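Local coordinates for putative aminopeptidase (Leishmania major, PDB 5NTH), which probably acts as a manganese-dependent leucyl aminopeptidase of the M17 family, removing residues from the N-terminal end of peptides, at residues T102-T107 and D118-A123; V249-E254 and P273-T278; G433-D438 and G492-E497; V131-V136 and K176-L181. All blocks are in the same frame, centred on the assembly; numbering follows the deposited sequence.

Contact 1 (T102-T107 and D118-A123)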
loop_
_atom_site.group_PDB
_atom_site.type_symbol
_atom_site.label_atom_id
_atom_site.label_comp_id
_atom_site.label_asym_id
_atom_site.label_seq_id
_atom_site.Cartn_x
_atom_site.Cartn_y
_atom_site.Cartn_z
ATOM N N THR A 102 -3.081 -45.089 -10.326
ATOM C CA THR A 102 -3.804 -43.936 -9.802
ATOM C C THR A 102 -5.298 -44.027 -10.049
ATOM O O THR A 102 -5.763 -44.080 -11.180
ATOM C CB THR A 102 -3.248 -42.600 -10.369
ATOM O OG1 THR A 102 -1.854 -42.482 -10.058
ATOM C CG2 THR A 102 -3.957 -41.401 -9.757
ATOM N N ALA A 103 -6.046 -43.987 -8.955
ATOM C CA ALA A 103 -7.487 -43.910 -9.006
ATOM C C ALA A 103 -7.946 -42.455 -9.138
ATOM O O ALA A 103 -7.487 -41.561 -8.402
ATOM C CB ALA A 103 -8.075 -44.520 -7.762
ATOM N N LEU A 104 -8.865 -42.241 -10.077
ATOM C CA LEU A 104 -9.488 -40.968 -10.246
ATOM C C LEU A 104 -10.416 -40.764 -9.071
ATOM O O LEU A 104 -10.725 -41.716 -8.354
ATOM C CB LEU A 104 -10.268 -40.898 -11.546
ATOM C CG LEU A 104 -9.464 -41.172 -12.836
ATOM C CD1 LEU A 104 -10.400 -41.399 -14.029
ATOM C CD2 LEU A 104 -8.407 -40.102 -13.132
ATOM N N PRO A 105 -10.841 -39.506 -8.847
ATOM C CA PRO A 105 -11.721 -39.225 -7.716
ATOM C C PRO A 105 -13.125 -39.798 -7.858
ATOM O O PRO A 105 -13.652 -39.990 -8.988
ATOM C CB PRO A 105 -11.765 -37.690 -7.677
ATOM C CG PRO A 105 -10.518 -37.256 -8.390
ATOM C CD PRO A 105 -10.420 -38.245 -9.502
ATOM N N ALA A 106 -13.696 -40.045 -6.678
ATOM C CA ALA A 106 -15.000 -40.691 -6.512
ATOM C C ALA A 106 -16.163 -39.883 -7.095
ATOM O O ALA A 106 -17.018 -40.448 -7.765
ATOM C CB ALA A 106 -15.234 -40.943 -5.025
ATOM N N THR A 107 -16.160 -38.566 -6.857
ATOM C CA THR A 107 -17.317 -37.705 -7.120
ATOM C C THR A 107 -16.943 -36.521 -8.020
ATOM O O THR A 107 -15.915 -35.875 -7.845
ATOM C CB THR A 107 -17.960 -37.208 -5.787
ATOM O OG1 THR A 107 -17.011 -36.442 -5.037
ATOM C CG2 THR A 107 -18.388 -38.387 -4.897
ATOM N N ASP A 118 -8.705 -33.602 -15.396
ATOM C CA ASP A 118 -7.804 -32.913 -14.481
ATOM C C ASP A 118 -6.934 -33.869 -13.678
ATOM O O ASP A 118 -5.736 -33.674 -13.549
ATOM C CB ASP A 118 -8.552 -31.939 -13.528
ATOM C CG ASP A 118 -9.868 -32.494 -12.988
ATOM O OD1 ASP A 118 -10.088 -33.727 -13.002
ATOM O OD2 ASP A 118 -10.709 -31.679 -12.566
ATOM N N SER A 119 -7.557 -34.886 -13.121
ATOM C CA SER A 119 -6.840 -35.884 -12.363
ATOM C C SER A 119 -5.912 -36.713 -13.254
ATOM O O SER A 119 -4.826 -37.098 -12.846
ATOM C CB SER A 119 -7.846 -36.756 -11.636
ATOM O OG SER A 119 -8.575 -35.951 -10.726
ATOM N N MET A 120 -6.341 -36.951 -14.485
ATOM C CA MET A 120 -5.525 -37.665 -15.468
ATOM C C MET A 120 -4.243 -36.911 -15.717
ATOM O O MET A 120 -3.181 -37.492 -15.720
ATOM C CB MET A 120 -6.255 -37.818 -16.804
ATOM C CG MET A 120 -7.400 -38.807 -16.797
ATOM S SD MET A 120 -8.090 -39.135 -18.452
ATOM C CE MET A 120 -9.263 -40.416 -17.984
ATOM N N SER A 121 -4.373 -35.611 -15.936
ATOM C CA SER A 121 -3.221 -34.731 -16.081
ATOM C C SER A 121 -2.310 -34.708 -14.835
ATOM O O SER A 121 -1.086 -34.791 -14.971
ATOM C CB SER A 121 -3.688 -33.331 -16.485
ATOM O OG SER A 121 -3.864 -33.291 -17.895
ATOM N N GLU A 122 -2.886 -34.609 -13.642
ATOM C CA GLU A 122 -2.080 -34.645 -12.422
ATOM C C GLU A 122 -1.360 -35.972 -12.309
ATOM O O GLU A 122 -0.221 -36.015 -11.878
ATOM C CB GLU A 122 -2.906 -34.406 -11.152
ATOM C CG GLU A 122 -3.357 -32.954 -10.946
ATOM C CD GLU A 122 -4.273 -32.738 -9.725
ATOM O OE1 GLU A 122 -4.502 -33.694 -8.935
ATOM O OE2 GLU A 122 -4.761 -31.594 -9.553
ATOM N N ALA A 123 -2.017 -37.054 -12.700
ATOM C CA ALA A 123 -1.450 -38.371 -12.531
ATOM C C ALA A 123 -0.355 -38.648 -13.559
ATOM O O ALA A 123 0.708 -39.214 -13.214
ATOM C CB ALA A 123 -2.532 -39.406 -12.630
#
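Leu104 turns one methyl, CD2, onto the first turn of helix 117-127. This branch lies 3.7 Å from Ser119 CB and 4.0 Å from Met120 CG. One turn further along the helix, Ala123 CB meets the methyl CG2 of Thr102, at the end of strand 97-103, at 3.8 Å. With CG2 anti to the backbone N, OG1 sits on the other branch and is hydrogen-bonded to Thr83 OG1. Thr102 therefore offers carbon to the helix and oxygen to the neighbouring strand. The second kind of contact is between a ring and a hydroxyl. The Pro105 ring lies against Ser119, with Pro105 CD 3.2 Å from Ser119 OG. The polar bonds of Asp118 do not cross to segment 102-107. Ser119 N donates to Asp118 OD1 at 2.8 Å. Asp118 OD1 also pairs with Arg116, and Asp118 OD2 binds Tyr465 OH of a second subunit. The contact seats the helix against the sheet of the N-terminal domain, whose family belongs to the macro clan. Strand 46-51 also touches Thr102 and Leu104, and helix 148-156 touches Met120. Between the two segments cohesion is mainly apolar, so shape and burial probably set how the helix lies here.

Contact 2 (V249-E254 and P273-T278)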
loop_
_atom_site.group_PDB
_atom_site.type_symbol
_atom_site.label_atom_id
_atom_site.label_comp_id
_atom_site.label_asym_id
_atom_site.label_seq_id
_atom_site.Cartn_x
_atom_site.Cartn_y
_atom_site.Cartn_z
ATOM N N VAL A 249 -1.875 -10.178 -43.587
ATOM C CA VAL A 249 -1.109 -9.555 -42.503
ATOM C C VAL A 249 -1.200 -8.065 -42.658
ATOM O O VAL A 249 -0.871 -7.554 -43.712
ATOM C CB VAL A 249 0.387 -9.910 -42.585
ATOM C CG1 VAL A 249 1.166 -9.249 -41.458
ATOM C CG2 VAL A 249 0.591 -11.415 -42.538
ATOM N N ILE A 250 -1.606 -7.352 -41.619
ATOM C CA ILE A 250 -1.452 -5.886 -41.605
ATOM C C ILE A 250 -0.428 -5.570 -40.533
ATOM O O ILE A 250 -0.602 -5.984 -39.396
ATOM C CB ILE A 250 -2.798 -5.159 -41.376
ATOM C CG1 ILE A 250 -3.827 -5.615 -42.441
ATOM C CG2 ILE A 250 -2.614 -3.628 -41.440
ATOM C CD1 ILE A 250 -5.265 -5.393 -42.056
ATOM N N LYS A 251 0.642 -4.867 -40.890
ATOM C CA LYS A 251 1.786 -4.689 -39.975
ATOM C C LYS A 251 2.152 -3.215 -39.747
ATOM O O LYS A 251 2.144 -2.428 -40.687
ATOM C CB LYS A 251 3.002 -5.442 -40.526
ATOM C CG LYS A 251 4.274 -5.341 -39.689
ATOM C CD LYS A 251 5.443 -6.094 -40.353
ATOM C CE LYS A 251 6.826 -5.689 -39.804
ATOM N NZ LYS A 251 7.950 -6.620 -40.164
ATOM N N GLY A 252 2.465 -2.870 -38.489
ATOM C CA GLY A 252 3.130 -1.616 -38.130
ATOM C C GLY A 252 2.364 -0.385 -38.563
ATOM O O GLY A 252 1.247 -0.204 -38.130
ATOM N N ASP A 253 2.960 0.444 -39.422
ATOM C CA ASP A 253 2.292 1.662 -39.949
ATOM C C ASP A 253 1.086 1.373 -40.839
ATOM O O ASP A 253 0.172 2.184 -40.908
ATOM C CB ASP A 253 3.289 2.596 -40.675
ATOM C CG ASP A 253 4.445 3.069 -39.752
ATOM O OD1 ASP A 253 4.462 2.780 -38.524
ATOM O OD2 ASP A 253 5.358 3.745 -40.265
ATOM N N GLU A 254 1.076 0.205 -41.485
ATOM C CA GLU A 254 -0.077 -0.265 -42.249
ATOM C C GLU A 254 -1.363 -0.279 -41.395
ATOM O O GLU A 254 -2.452 -0.042 -41.926
ATOM C CB GLU A 254 0.204 -1.639 -42.877
ATOM N N PRO A 273 7.032 -4.363 -33.912
ATOM C CA PRO A 273 5.723 -3.729 -34.135
ATOM C C PRO A 273 4.481 -4.635 -34.081
ATOM O O PRO A 273 4.583 -5.851 -34.045
ATOM C CB PRO A 273 5.882 -3.095 -35.518
ATOM C CG PRO A 273 6.870 -3.967 -36.207
ATOM C CD PRO A 273 7.768 -4.563 -35.172
ATOM N N ALA A 274 3.321 -3.996 -34.078
ATOM C CA ALA A 274 2.054 -4.693 -34.061
ATOM C C ALA A 274 1.723 -5.389 -35.398
ATOM O O ALA A 274 2.187 -4.970 -36.453
ATOM C CB ALA A 274 0.947 -3.727 -33.680
ATOM N N HIS A 275 0.941 -6.469 -35.323
ATOM C CA HIS A 275 0.422 -7.150 -36.509
ATOM C C HIS A 275 -0.993 -7.611 -36.259
ATOM O O HIS A 275 -1.294 -8.170 -35.203
ATOM C CB HIS A 275 1.159 -8.452 -36.848
ATOM C CG HIS A 275 2.629 -8.322 -37.076
ATOM N ND1 HIS A 275 3.513 -7.986 -36.076
ATOM C CD2 HIS A 275 3.382 -8.602 -38.169
ATOM C CE1 HIS A 275 4.743 -8.005 -36.562
ATOM N NE2 HIS A 275 4.693 -8.384 -37.827
ATOM N N LEU A 276 -1.842 -7.435 -37.263
ATOM C CA LEU A 276 -3.005 -8.289 -37.389
ATOM C C LEU A 276 -2.663 -9.357 -38.406
ATOM O O LEU A 276 -2.315 -9.067 -39.543
ATOM C CB LEU A 276 -4.252 -7.508 -37.777
ATOM C CG LEU A 276 -4.938 -6.840 -36.584
ATOM C CD1 LEU A 276 -5.990 -5.897 -37.094
ATOM C CD2 LEU A 276 -5.604 -7.846 -35.663
ATOM N N VAL A 277 -2.719 -10.599 -37.969
ATOM C CA VAL A 277 -2.394 -11.701 -38.828
ATOM C C VAL A 277 -3.626 -12.585 -38.844
ATOM O O VAL A 277 -4.114 -12.979 -37.772
ATOM C CB VAL A 277 -1.207 -12.500 -38.290
ATOM C CG1 VAL A 277 -0.816 -13.595 -39.279
ATOM C CG2 VAL A 277 -0.032 -11.583 -37.995
ATOM N N THR A 278 -4.119 -12.879 -40.051
ATOM C CA THR A 278 -5.278 -13.719 -40.217
ATOM C C THR A 278 -4.989 -14.815 -41.226
ATOM O O THR A 278 -4.521 -14.544 -42.334
ATOM C CB THR A 278 -6.495 -12.946 -40.692
ATOM O OG1 THR A 278 -6.916 -12.042 -39.668
ATOM C CG2 THR A 278 -7.645 -13.929 -41.015
#
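The imidazole ring of His275 carries the aliphatic chain of Lys251 over one face. Lys251 CG lies 3.9 Å from the ring centroid, 27° off the normal, in a CH-pi contact shifted toward the rim. At the ring edge, near its plane, is Val249 CG1, 4.0 Å from His275 CD2. Lys251 CG is anti to the backbone N (chi1 179°) and the chain runs on extended, which lays CD 3.5 Å from His275 NE2. Lys251 and His275 point the same way, and CE reaches on to Pro273 CG. Helix 229-243 packs on His275 from this side of the sheet. Lys251 and His275 are a non-hydrogen-bonded pair of two antiparallel strands at the edge of the mixed sheet in the catalytic domain, where strand 246-251 is outermost within the chain. Ile250 and Leu276 form the hydrogen-bonded pair. Ile250 N donates to Leu276 O at 2.8 Å, and Leu276 N returns a bond to Ile250 O at 2.9 Å. Their side chains lie on the other face, against Leu255 and Tyr260. Val249 and Val277 form a non-hydrogen-bonded pair, with Val249 CG2 4.2 Å from Val277 CG1. Past the strand end, Gly252 has positive phi, and its N still donates to Ala274 O at 2.9 Å.

Contact 3 (G433-D438 and G492-E497); sequences GVYASD and GGYFVE
Tyr435 reaches from strand 432-436 to helix 488-497 in the alpha/beta catalytic domain of the M17 family, where the helix packs on the central mixed sheet. The strand and helix segments run in broadly the same direction, 39° apart. Tyr435 CG is anti to the backbone N (chi1 170°), which sends the ring out toward the helix. The ring passes close to the helix backbone at Gly493. Tyr435 CD2 is 3.7 Å from Gly493 CA, and Tyr435 CE2 is 3.5 Å from Gly493 C. Gly493 has no side chain, and the ring lies directly on its backbone. Further out, Tyr435 and Tyr494 lie side by side and point the same way. The hydroxyl of Tyr435 comes to the edge of the Tyr494 ring, in its plane, and lies 3.4 Å from Tyr494 CB. Pro463 touches both tyrosines. Glu497 meets Tyr435 quite differently. The two side chains cross at about a right angle, and the carboxylate plane stands 89° from the ring plane. The glutamate chain is extended, which brings its carboxylate to the phenol, and the Tyr435 hydroxyl bonds Glu497 OE1. Glu497 OE2 is hydrogen-bonded to Tyr461 OH and lies 3.7 Å from Ser437 CB. Two phenols thus grip one carboxylate, which would probably favour its ionised form. Ser437 OG turns elsewhere, to Phe508 N on the neighbouring strand. Bound actinonin lies about 12 Å from Gly493. The Tyr435 OH donates to Glu497 OE1 at 2.9 Å, nearly in line with the C-O bond of the carboxylate.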
loop_
_atom_site.group_PDB
_atom_site.type_symbol
_atom_site.label_atom_id
_atom_site.label_comp_id
_atom_site.label_asym_id
_atom_site.label_seq_id
_atom_site.Cartn_x
_atom_site.Cartn_y
_atom_site.Cartn_z
ATOM N N GLY A 433 -14.045 -17.962 -18.356
ATOM C CA GLY A 433 -15.288 -17.179 -18.311
ATOM C C GLY A 433 -15.811 -16.953 -19.707
ATOM O O GLY A 433 -15.072 -16.475 -20.565
ATOM N N VAL A 434 -17.058 -17.343 -19.946
ATOM C CA VAL A 434 -17.651 -17.206 -21.252
ATOM C C VAL A 434 -18.721 -16.130 -21.185
ATOM O O VAL A 434 -19.645 -16.182 -20.367
ATOM C CB VAL A 434 -18.257 -18.516 -21.749
ATOM C CG1 VAL A 434 -18.899 -18.309 -23.119
ATOM C CG2 VAL A 434 -17.194 -19.595 -21.828
ATOM N N TYR A 435 -18.563 -15.151 -22.060
ATOM C CA TYR A 435 -19.450 -14.012 -22.169
ATOM C C TYR A 435 -20.037 -14.124 -23.546
ATOM O O TYR A 435 -19.346 -13.910 -24.541
ATOM C CB TYR A 435 -18.686 -12.707 -22.036
ATOM C CG TYR A 435 -19.495 -11.461 -22.367
ATOM C CD1 TYR A 435 -20.319 -10.850 -21.414
ATOM C CD2 TYR A 435 -19.392 -10.873 -23.615
ATOM C CE1 TYR A 435 -21.014 -9.710 -21.708
ATOM C CE2 TYR A 435 -20.089 -9.728 -23.925
ATOM C CZ TYR A 435 -20.900 -9.148 -22.976
ATOM O OH TYR A 435 -21.583 -8.007 -23.337
ATOM N N ALA A 436 -21.315 -14.458 -23.598
ATOM C CA ALA A 436 -21.905 -14.952 -24.822
ATOM C C ALA A 436 -23.207 -14.271 -25.118
ATOM O O ALA A 436 -24.092 -14.286 -24.274
ATOM C CB ALA A 436 -22.130 -16.444 -24.682
ATOM N N SER A 437 -23.335 -13.751 -26.339
ATOM C CA SER A 437 -24.563 -13.044 -26.788
ATOM C C SER A 437 -25.726 -13.932 -27.214
ATOM O O SER A 437 -26.700 -13.422 -27.703
ATOM C CB SER A 437 -24.242 -12.175 -28.000
ATOM O OG SER A 437 -23.876 -13.029 -29.075
ATOM N N ASP A 438 -25.615 -15.250 -27.087
ATOM C CA ASP A 438 -26.665 -16.160 -27.511
ATOM C C ASP A 438 -26.647 -17.335 -26.538
ATOM O O ASP A 438 -25.638 -18.030 -26.437
ATOM C CB ASP A 438 -26.353 -16.589 -28.935
ATOM C CG ASP A 438 -27.418 -17.486 -29.548
ATOM O OD1 ASP A 438 -27.433 -18.723 -29.260
ATOM O OD2 ASP A 438 -28.199 -16.955 -30.371
ATOM N N GLY A 492 -15.092 -6.833 -19.932
ATOM C CA GLY A 492 -14.057 -7.058 -20.913
ATOM C C GLY A 492 -14.629 -7.570 -22.203
ATOM O O GLY A 492 -14.247 -7.127 -23.272
ATOM N N GLY A 493 -15.563 -8.500 -22.111
ATOM C CA GLY A 493 -16.238 -9.000 -23.306
ATOM C C GLY A 493 -17.079 -7.968 -24.024
ATOM O O GLY A 493 -17.052 -7.880 -25.246
ATOM N N TYR A 494 -17.826 -7.192 -23.249
ATOM C CA TYR A 494 -18.687 -6.115 -23.770
ATOM C C TYR A 494 -17.906 -5.071 -24.553
ATOM O O TYR A 494 -18.352 -4.590 -25.582
ATOM C CB TYR A 494 -19.436 -5.438 -22.613
ATOM C CG TYR A 494 -20.162 -4.171 -23.001
ATOM C CD1 TYR A 494 -21.435 -4.214 -23.579
ATOM C CD2 TYR A 494 -19.564 -2.920 -22.794
ATOM C CE1 TYR A 494 -22.084 -3.047 -23.947
ATOM C CE2 TYR A 494 -20.198 -1.747 -23.155
ATOM C CZ TYR A 494 -21.455 -1.812 -23.727
ATOM O OH TYR A 494 -22.074 -0.644 -24.092
ATOM N N PHE A 495 -16.731 -4.733 -24.067
ATOM C CA PHE A 495 -15.916 -3.790 -24.773
ATOM C C PHE A 495 -15.701 -4.330 -26.160
ATOM O O PHE A 495 -15.980 -3.656 -27.104
ATOM C CB PHE A 495 -14.571 -3.555 -24.101
ATOM C CG PHE A 495 -13.741 -2.555 -24.821
ATOM C CD1 PHE A 495 -12.954 -2.934 -25.907
ATOM C CD2 PHE A 495 -13.805 -1.213 -24.481
ATOM C CE1 PHE A 495 -12.201 -1.990 -26.614
ATOM C CE2 PHE A 495 -13.054 -0.274 -25.177
ATOM C CZ PHE A 495 -12.254 -0.667 -26.252
ATOM N N VAL A 496 -15.237 -5.570 -26.266
ATOM C CA VAL A 496 -14.929 -6.186 -27.568
ATOM C C VAL A 496 -16.180 -6.347 -28.415
ATOM O O VAL A 496 -16.166 -6.157 -29.616
ATOM C CB VAL A 496 -14.297 -7.580 -27.432
ATOM C CG1 VAL A 496 -13.759 -8.038 -28.777
ATOM C CG2 VAL A 496 -13.153 -7.583 -26.425
ATOM N N GLU A 497 -17.272 -6.717 -27.789
ATOM C CA GLU A 497 -18.502 -6.852 -28.535
ATOM C C GLU A 497 -18.873 -5.585 -29.322
ATOM O O GLU A 497 -19.402 -5.674 -30.434
ATOM C CB GLU A 497 -19.639 -7.199 -27.605
ATOM C CG GLU A 497 -20.860 -7.720 -28.319
ATOM C CD GLU A 497 -21.968 -8.060 -27.354
ATOM O OE1 GLU A 497 -21.870 -7.647 -26.179
ATOM O OE2 GLU A 497 -22.943 -8.743 -27.767
#

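Contact 4 (V131-V136 and K176-L181)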
loop_
_atom_site.group_PDB
_atom_site.type_symbol
_atom_site.label_atom_id
_atom_site.label_comp_id
_atom_site.label_asym_id
_atom_site.label_seq_id
_atom_site.Cartn_x
_atom_site.Cartn_y
_atom_site.Cartn_z
ATOM N N VAL A 131 11.040 -40.672 -15.716
ATOM C CA VAL A 131 11.313 -41.253 -17.019
ATOM C C VAL A 131 12.620 -40.667 -17.534
ATOM O O VAL A 131 12.780 -39.452 -17.606
ATOM C CB VAL A 131 10.148 -40.997 -17.997
ATOM C CG1 VAL A 131 10.461 -41.495 -19.393
ATOM C CG2 VAL A 131 8.892 -41.679 -17.499
ATOM N N GLU A 132 13.542 -41.538 -17.919
ATOM C CA GLU A 132 14.875 -41.112 -18.351
ATOM C C GLU A 132 14.922 -40.871 -19.841
ATOM O O GLU A 132 14.047 -41.318 -20.575
ATOM C CB GLU A 132 15.925 -42.146 -17.982
ATOM C CG GLU A 132 16.379 -42.111 -16.532
ATOM C CD GLU A 132 17.091 -43.414 -16.154
ATOM O OE1 GLU A 132 18.346 -43.438 -16.072
ATOM O OE2 GLU A 132 16.393 -44.438 -15.981
ATOM N N GLU A 133 15.964 -40.158 -20.266
ATOM C CA GLU A 133 16.148 -39.753 -21.662
ATOM C C GLU A 133 15.913 -40.929 -22.594
ATOM O O GLU A 133 16.304 -42.045 -22.288
ATOM C CB GLU A 133 17.547 -39.154 -21.897
ATOM C CG GLU A 133 17.934 -38.979 -23.380
ATOM C CD GLU A 133 18.583 -37.629 -23.684
ATOM O OE1 GLU A 133 17.838 -36.654 -23.979
ATOM O OE2 GLU A 133 19.836 -37.545 -23.648
ATOM N N GLY A 134 15.246 -40.672 -23.711
ATOM C CA GLY A 134 14.940 -41.708 -24.678
ATOM C C GLY A 134 13.952 -42.800 -24.284
ATOM O O GLY A 134 13.676 -43.652 -25.088
ATOM N N GLU A 135 13.397 -42.791 -23.077
ATOM C CA GLU A 135 12.497 -43.868 -22.646
ATOM C C GLU A 135 11.058 -43.538 -22.981
ATOM O O GLU A 135 10.758 -42.502 -23.564
ATOM C CB GLU A 135 12.636 -44.131 -21.149
ATOM C CG GLU A 135 13.989 -44.702 -20.734
ATOM C CD GLU A 135 14.000 -45.156 -19.271
ATOM O OE1 GLU A 135 13.162 -44.670 -18.493
ATOM O OE2 GLU A 135 14.832 -46.007 -18.882
ATOM N N VAL A 136 10.175 -44.447 -22.619
ATOM C CA VAL A 136 8.790 -44.356 -22.947
ATOM C C VAL A 136 8.020 -44.548 -21.659
ATOM O O VAL A 136 8.379 -45.415 -20.839
ATOM C CB VAL A 136 8.386 -45.468 -23.953
ATOM C CG1 VAL A 136 6.876 -45.481 -24.202
ATOM C CG2 VAL A 136 9.132 -45.305 -25.269
ATOM N N LYS A 176 13.299 -29.507 -25.925
ATOM C CA LYS A 176 13.583 -30.792 -25.336
ATOM C C LYS A 176 12.360 -31.696 -25.428
ATOM O O LYS A 176 11.287 -31.330 -25.018
ATOM C CB LYS A 176 13.965 -30.606 -23.891
ATOM C CG LYS A 176 14.513 -31.837 -23.195
ATOM C CD LYS A 176 14.830 -31.461 -21.755
ATOM C CE LYS A 176 14.696 -32.616 -20.784
ATOM N NZ LYS A 176 16.023 -33.218 -20.488
ATOM N N GLN A 177 12.558 -32.878 -25.990
ATOM C CA GLN A 177 11.536 -33.920 -26.139
ATOM C C GLN A 177 12.264 -35.259 -25.986
ATOM O O GLN A 177 12.504 -35.998 -26.945
ATOM C CB GLN A 177 10.817 -33.807 -27.483
ATOM C CG GLN A 177 9.782 -32.693 -27.480
ATOM C CD GLN A 177 8.703 -32.892 -28.532
ATOM O OE1 GLN A 177 8.999 -33.197 -29.690
ATOM N NE2 GLN A 177 7.437 -32.698 -28.132
ATOM N N ALA A 178 12.656 -35.491 -24.743
ATOM C CA ALA A 178 13.639 -36.491 -24.378
ATOM C C ALA A 178 12.960 -37.813 -24.227
ATOM O O ALA A 178 13.540 -38.851 -24.515
ATOM C CB ALA A 178 14.311 -36.109 -23.060
ATOM N N MET A 179 11.726 -37.767 -23.766
ATOM C CA MET A 179 10.979 -38.948 -23.437
ATOM C C MET A 179 9.777 -39.036 -24.368
ATOM O O MET A 179 9.689 -38.329 -25.354
ATOM C CB MET A 179 10.554 -38.848 -21.980
ATOM C CG MET A 179 9.492 -37.792 -21.748
ATOM S SD MET A 179 8.507 -38.173 -20.324
ATOM C CE MET A 179 7.325 -39.357 -20.927
ATOM N N SER A 180 8.842 -39.909 -24.039
ATOM C CA SER A 180 7.739 -40.175 -24.919
ATOM C C SER A 180 6.611 -40.869 -24.214
ATOM O O SER A 180 6.857 -41.766 -23.423
ATOM C CB SER A 180 8.221 -41.068 -26.044
ATOM O OG SER A 180 7.270 -40.985 -27.053
ATOM N N LEU A 181 5.378 -40.483 -24.532
ATOM C CA LEU A 181 4.195 -41.084 -23.892
ATOM C C LEU A 181 3.409 -41.902 -24.875
ATOM O O LEU A 181 3.131 -41.435 -25.956
ATOM C CB LEU A 181 3.271 -40.036 -23.295
ATOM C CG LEU A 181 3.852 -39.187 -22.174
ATOM C CD1 LEU A 181 4.617 -38.019 -22.778
ATOM C CD2 LEU A 181 2.744 -38.665 -21.283
#
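Gly134 N donates to Ala178 O at 2.6 Å, a hydrogen bond between the two loops. The bond is bent, with an N-H...O angle of 140°, and the donor is tilted 34° from the carbonyl plane. Weaker CA-H...O contacts follow along the backbone. Val136 CA lies 3.3 Å from Ser180 O, and Met179 CA lies 3.6 Å from Glu135 O. Apolar contact comes from Val131 and Met179, whose side chains cross at about a right angle. Val131 CG1 is 3.7 Å from Met179 CB and 4.0 Å from SD. Met179 CG sits between the backbone N and the carbonyl carbon (chi1 70°), and a bend at chi3 folds the chain so that CE also nears CG1. Leu137 touches both side chains. On the exposed side, Glu133 OE1 lies 3.7 Å from Ala178 CB. Within segment 131-136, Glu135 N donates to Glu132 O, and Glu132 N donates back to Glu135 OE1 from above the carboxylate plane. OE1 also has a weak bond from His46. The turn from Glu132 to Glu135 is a type II beta turn, with Gly134 at its third position, where positive phi suits glycine. It brings the chain into strand 137-142, beside the parallel strand 181-185 of the N-terminal domain sheet.

Overall arrangement
From the N terminus, contact 1 comes first. It closes the short loop between strand 97-103 and helix 117-127. Contact 4 follows, joining the approaches to strands 137-142 and 181-185 across a longer span that includes helix 148-156. Both serve the N-terminal sheet, and their centres lie about 23 Å apart. Contact 2 then closes the helical connection between two neighbouring strands at one edge of the catalytic sheet. Contact 3 spans the longest stretch of chain and ties strand 432-436, toward the other edge, to helix 488-497. The four loops run in series, with none nested or crossed. Contacts 1 and 2 lie on opposite sides of the chain's centre, as do contacts 3 and 4.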